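Local structure of protein (glyceraldehyde 3-phosphate dehydrogenase) (Sulfolobus solfataricus, 1B7G) at residues A[144-156]-A[235-247]. The protein catalyses the NADP- or NAD-dependent oxidation and phosphorylation of D-glyceraldehyde 3-phosphate in glycolysis, with a marked preference for NADP. The protein carries 1 engineered substitution. Residues are numbered along the deposited sequence; the frame is centred on the assembly and turned at random.
Sequences LLRTICTVNKVSK and DILSVLENTPRIV
Arg146 and Arg245 illustrate how two arginines can share one buried corner without discord. From helix 139-152, NH1 of Arg146 donates to Arg245 O at 3.0 Å; the bond, bent to 132° at the hydrogen, falls on a lone pair in the carbonyl plane, though the acceptor is tilted out of the guanidinium plane, while CB of Arg245 lies over one guanidinium face, toward its rim, 3.6 Å from CZ of Arg146. The two side chains run nearly perpendicular, and Glu307 forms salt bridges to both, which probably offsets their like charges; Asp310 pairs with Arg245 as well. Replacing Arg146 with alanine is likely to leave Arg245 O without this donor, take one cation from Glu307 and open a gap beside Arg245. One turn on, Thr150 meets Ile246 and Thr243 tip to tip, its OG1 3.5 Å from Ile246 CD1. Thr150 OG1 sits beside its own backbone N (chi1 -55°), where it donates to Arg146 O at 2.7 Å; CG2 then faces Val239 and Thr243. Val154 ends the apolar row, CG1 against Ile236 CD1 (3.7 Å) and CG2 against Val239 CG2 (3.6 Å). Thr243 OG1 donates to Val239 O and accepts from a water that itself accepts from Lys153 NZ. Helical segments 144-152 and 235-241 cross at 126°, axes 9.5 Å apart, on one face of the C-terminal domain's mixed sheet: Val151 rests on strand 219-227, Leu240 and Ile246 on strand 278-288, and helix 121-128 touches Thr150 and Thr243.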
loop_
_atom_site.group_PDB
_atom_site.type_symbol
_atom_site.label_atom_id
_atom_site.label_comp_id
_atom_site.label_asym_id
_atom_site.label_seq_id
_atom_site.Cartn_x
_atom_site.Cartn_y
_atom_site.Cartn_z
ATOM N N LEU A 144 -19.906 1.680 -12.786
ATOM C CA LEU A 144 -20.899 1.284 -13.818
ATOM C C LEU A 144 -21.255 2.489 -14.722
ATOM O O LEU A 144 -21.324 2.361 -15.931
ATOM C CB LEU A 144 -22.132 0.763 -13.113
ATOM C CG LEU A 144 -22.184 -0.688 -12.584
ATOM C CD1 LEU A 144 -23.261 -0.772 -11.521
ATOM C CD2 LEU A 144 -22.482 -1.663 -13.721
ATOM N N LEU A 145 -21.468 3.676 -14.142
ATOM C CA LEU A 145 -21.773 4.873 -14.912
ATOM C C LEU A 145 -20.656 5.310 -15.839
ATOM O O LEU A 145 -20.943 5.597 -17.011
ATOM C CB LEU A 145 -22.166 6.046 -13.990
ATOM C CG LEU A 145 -23.544 5.807 -13.340
ATOM C CD1 LEU A 145 -23.776 6.784 -12.203
ATOM C CD2 LEU A 145 -24.604 5.864 -14.440
ATOM N N ARG A 146 -19.399 5.282 -15.402
ATOM C CA ARG A 146 -18.312 5.659 -16.286
ATOM C C ARG A 146 -18.274 4.705 -17.492
ATOM O O ARG A 146 -17.957 5.140 -18.577
ATOM C CB ARG A 146 -16.934 5.655 -15.648
ATOM C CG ARG A 146 -16.832 6.628 -14.438
ATOM C CD ARG A 146 -15.310 6.644 -14.106
ATOM N NE ARG A 146 -15.085 7.524 -12.952
ATOM C CZ ARG A 146 -14.080 7.335 -12.088
ATOM N NH1 ARG A 146 -13.186 6.365 -12.293
ATOM N NH2 ARG A 146 -13.985 8.171 -11.068
ATOM N N THR A 147 -18.441 3.403 -17.207
ATOM C CA THR A 147 -18.387 2.428 -18.306
ATOM C C THR A 147 -19.588 2.614 -19.238
ATOM O O THR A 147 -19.349 2.698 -20.433
ATOM C CB THR A 147 -18.370 0.987 -17.721
ATOM O OG1 THR A 147 -17.289 0.915 -16.771
ATOM C CG2 THR A 147 -18.245 -0.036 -18.812
ATOM N N ILE A 148 -20.784 2.761 -18.733
ATOM C CA ILE A 148 -21.995 2.933 -19.550
ATOM C C ILE A 148 -22.002 4.256 -20.327
ATOM O O ILE A 148 -22.243 4.276 -21.548
ATOM C CB ILE A 148 -23.263 2.867 -18.686
ATOM C CG1 ILE A 148 -23.490 1.547 -17.948
ATOM C CG2 ILE A 148 -24.481 3.168 -19.576
ATOM C CD1 ILE A 148 -24.544 1.654 -16.852
ATOM N N CYS A 149 -21.692 5.383 -19.691
ATOM C CA CYS A 149 -21.664 6.666 -20.457
ATOM C C CYS A 149 -20.561 6.710 -21.476
ATOM O O CYS A 149 -20.811 7.090 -22.646
ATOM C CB CYS A 149 -21.679 7.860 -19.527
ATOM S SG CYS A 149 -23.095 7.960 -18.459
ATOM N N THR A 150 -19.428 6.028 -21.268
ATOM C CA THR A 150 -18.412 5.900 -22.290
ATOM C C THR A 150 -18.827 4.969 -23.436
ATOM O O THR A 150 -18.605 5.343 -24.613
ATOM C CB THR A 150 -17.064 5.386 -21.731
ATOM O OG1 THR A 150 -16.675 6.275 -20.672
ATOM C CG2 THR A 150 -15.999 5.272 -22.794
ATOM N N VAL A 151 -19.371 3.788 -23.175
ATOM C CA VAL A 151 -19.737 2.839 -24.227
ATOM C C VAL A 151 -20.834 3.399 -25.130
ATOM O O VAL A 151 -20.868 3.133 -26.336
ATOM C CB VAL A 151 -20.149 1.464 -23.683
ATOM C CG1 VAL A 151 -20.821 0.581 -24.721
ATOM C CG2 VAL A 151 -18.879 0.703 -23.163
ATOM N N ASN A 152 -21.733 4.159 -24.552
ATOM C CA ASN A 152 -22.852 4.862 -25.101
ATOM C C ASN A 152 -22.442 5.780 -26.231
ATOM O O ASN A 152 -23.190 5.928 -27.183
ATOM C CB ASN A 152 -23.636 5.612 -24.006
ATOM C CG ASN A 152 -25.037 6.014 -24.399
ATOM O OD1 ASN A 152 -25.995 5.228 -24.521
ATOM N ND2 ASN A 152 -25.214 7.326 -24.586
ATOM N N LYS A 153 -21.201 6.256 -26.261
ATOM C CA LYS A 153 -20.686 7.009 -27.387
ATOM C C LYS A 153 -20.527 6.156 -28.640
ATOM O O LYS A 153 -20.474 6.676 -29.771
ATOM C CB LYS A 153 -19.334 7.609 -27.024
ATOM C CG LYS A 153 -19.383 8.646 -25.916
ATOM C CD LYS A 153 -17.996 9.287 -25.709
ATOM C CE LYS A 153 -17.973 10.063 -24.399
ATOM N NZ LYS A 153 -16.992 11.177 -24.375
ATOM N N VAL A 154 -20.348 4.858 -28.497
ATOM C CA VAL A 154 -20.177 3.978 -29.651
ATOM C C VAL A 154 -21.554 3.569 -30.170
ATOM O O VAL A 154 -21.776 3.624 -31.383
ATOM C CB VAL A 154 -19.320 2.758 -29.326
ATOM C CG1 VAL A 154 -19.276 1.786 -30.492
ATOM C CG2 VAL A 154 -17.925 3.216 -28.939
ATOM N N SER A 155 -22.473 3.293 -29.250
ATOM C CA SER A 155 -23.837 2.944 -29.601
ATOM C C SER A 155 -24.689 2.987 -28.345
ATOM O O SER A 155 -24.230 2.623 -27.247
ATOM C CB SER A 155 -23.963 1.574 -30.259
ATOM O OG SER A 155 -25.319 1.178 -30.311
ATOM N N LYS A 156 -25.918 3.467 -28.495
ATOM C CA LYS A 156 -26.761 3.663 -27.328
ATOM C C LYS A 156 -26.869 2.397 -26.469
ATOM O O LYS A 156 -27.218 1.338 -27.000
ATOM C CB LYS A 156 -28.171 4.054 -27.781
ATOM C CG LYS A 156 -28.963 4.644 -26.626
ATOM C CD LYS A 156 -30.365 5.029 -27.049
ATOM C CE LYS A 156 -31.257 5.211 -25.826
ATOM N NZ LYS A 156 -30.647 6.100 -24.811
ATOM N N ASP A 235 -14.116 -0.519 -32.147
ATOM C CA ASP A 235 -14.706 0.750 -31.698
ATOM C C ASP A 235 -14.952 0.793 -30.198
ATOM O O ASP A 235 -14.705 1.840 -29.575
ATOM C CB ASP A 235 -15.991 1.027 -32.496
ATOM C CG ASP A 235 -15.584 1.346 -33.947
ATOM O OD1 ASP A 235 -14.404 1.728 -34.154
ATOM O OD2 ASP A 235 -16.432 1.208 -34.833
ATOM N N ILE A 236 -15.325 -0.334 -29.596
ATOM C CA ILE A 236 -15.520 -0.365 -28.131
ATOM C C ILE A 236 -14.181 -0.194 -27.425
ATOM O O ILE A 236 -13.987 0.520 -26.456
ATOM C CB ILE A 236 -16.086 -1.751 -27.740
ATOM C CG1 ILE A 236 -17.484 -1.925 -28.347
ATOM C CG2 ILE A 236 -16.111 -1.959 -26.240
ATOM C CD1 ILE A 236 -18.435 -0.795 -28.010
ATOM N N LEU A 237 -13.202 -0.910 -27.971
ATOM C CA LEU A 237 -11.858 -0.944 -27.464
ATOM C C LEU A 237 -11.233 0.434 -27.587
ATOM O O LEU A 237 -10.597 0.935 -26.660
ATOM C CB LEU A 237 -11.010 -1.987 -28.225
ATOM C CG LEU A 237 -9.538 -2.069 -27.788
ATOM C CD1 LEU A 237 -9.450 -2.384 -26.301
ATOM C CD2 LEU A 237 -8.764 -3.104 -28.592
ATOM N N SER A 238 -11.481 1.072 -28.752
ATOM C CA SER A 238 -10.905 2.420 -28.915
ATOM C C SER A 238 -11.495 3.406 -27.958
ATOM O O SER A 238 -10.719 4.215 -27.388
ATOM C CB SER A 238 -11.003 2.852 -30.385
ATOM O OG SER A 238 -11.102 4.256 -30.464
ATOM N N VAL A 239 -12.790 3.395 -27.591
ATOM C CA VAL A 239 -13.215 4.392 -26.614
ATOM C C VAL A 239 -12.673 4.009 -25.234
ATOM O O VAL A 239 -12.287 4.865 -24.439
ATOM C CB VAL A 239 -14.701 4.683 -26.447
ATOM C CG1 VAL A 239 -15.257 5.501 -27.597
ATOM C CG2 VAL A 239 -15.548 3.432 -26.243
ATOM N N LEU A 240 -12.682 2.707 -24.946
ATOM C CA LEU A 240 -12.242 2.273 -23.607
ATOM C C LEU A 240 -10.782 2.585 -23.394
ATOM O O LEU A 240 -10.371 2.830 -22.264
ATOM C CB LEU A 240 -12.566 0.771 -23.392
ATOM C CG LEU A 240 -14.037 0.440 -23.301
ATOM C CD1 LEU A 240 -14.298 -1.063 -23.054
ATOM C CD2 LEU A 240 -14.753 1.254 -22.231
ATOM N N GLU A 241 -9.973 2.619 -24.447
ATOM C CA GLU A 241 -8.573 2.929 -24.399
ATOM C C GLU A 241 -8.233 4.410 -24.385
ATOM O O GLU A 241 -7.084 4.763 -24.137
ATOM C CB GLU A 241 -7.859 2.290 -25.622
ATOM C CG GLU A 241 -6.369 2.111 -25.408
ATOM C CD GLU A 241 -5.710 1.314 -26.530
ATOM O OE1 GLU A 241 -6.451 0.606 -27.247
ATOM O OE2 GLU A 241 -4.459 1.393 -26.665
ATOM N N ASN A 242 -9.207 5.302 -24.522
ATOM C CA ASN A 242 -8.976 6.737 -24.627
ATOM C C ASN A 242 -9.890 7.568 -23.768
ATOM O O ASN A 242 -10.402 8.634 -24.164
ATOM C CB ASN A 242 -9.211 7.120 -26.117
ATOM C CG ASN A 242 -8.007 6.680 -26.929
ATOM O OD1 ASN A 242 -6.970 7.332 -26.775
ATOM N ND2 ASN A 242 -8.120 5.582 -27.679
ATOM N N THR A 243 -10.148 7.114 -22.543
ATOM C CA THR A 243 -11.054 7.864 -21.660
ATOM C C THR A 243 -10.451 7.955 -20.282
ATOM O O THR A 243 -10.339 6.925 -19.550
ATOM C CB THR A 243 -12.430 7.164 -21.559
ATOM O OG1 THR A 243 -12.980 6.920 -22.846
ATOM C CG2 THR A 243 -13.420 7.913 -20.700
ATOM N N PRO A 244 -10.057 9.126 -19.830
ATOM C CA PRO A 244 -9.653 9.300 -18.455
ATOM C C PRO A 244 -10.700 8.798 -17.461
ATOM O O PRO A 244 -11.828 9.191 -17.482
ATOM C CB PRO A 244 -9.430 10.796 -18.310
ATOM C CG PRO A 244 -9.153 11.268 -19.700
ATOM C CD PRO A 244 -10.037 10.401 -20.576
ATOM N N ARG A 245 -10.163 8.074 -16.452
ATOM C CA ARG A 245 -10.963 7.521 -15.385
ATOM C C ARG A 245 -11.328 6.037 -15.642
ATOM O O ARG A 245 -11.888 5.373 -14.807
ATOM C CB ARG A 245 -12.126 8.376 -14.938
ATOM C CG ARG A 245 -11.647 9.628 -14.215
ATOM C CD ARG A 245 -12.773 10.490 -13.660
ATOM N NE ARG A 245 -12.239 11.878 -13.559
ATOM C CZ ARG A 245 -12.938 12.878 -13.056
ATOM N NH1 ARG A 245 -14.144 12.676 -12.554
ATOM N NH2 ARG A 245 -12.395 14.098 -13.041
ATOM N N ILE A 246 -10.837 5.587 -16.775
ATOM C CA ILE A 246 -10.942 4.199 -17.210
ATOM C C ILE A 246 -9.552 3.784 -17.671
ATOM O O ILE A 246 -8.928 4.497 -18.475
ATOM C CB ILE A 246 -11.934 3.964 -18.344
ATOM C CG1 ILE A 246 -13.382 4.208 -17.900
ATOM C CG2 ILE A 246 -11.815 2.525 -18.890
ATOM C CD1 ILE A 246 -14.403 4.173 -19.051
ATOM N N VAL A 247 -9.023 2.686 -17.162
ATOM C CA VAL A 247 -7.739 2.190 -17.678
ATOM C C VAL A 247 -7.945 0.740 -18.177
ATOM O O VAL A 247 -8.884 0.072 -17.747
ATOM C CB VAL A 247 -6.592 2.231 -16.679
ATOM C CG1 VAL A 247 -6.147 3.669 -16.406
ATOM C CG2 VAL A 247 -6.916 1.531 -15.362
HETATM O O HOH W 1 -14.826 9.010 -23.803
#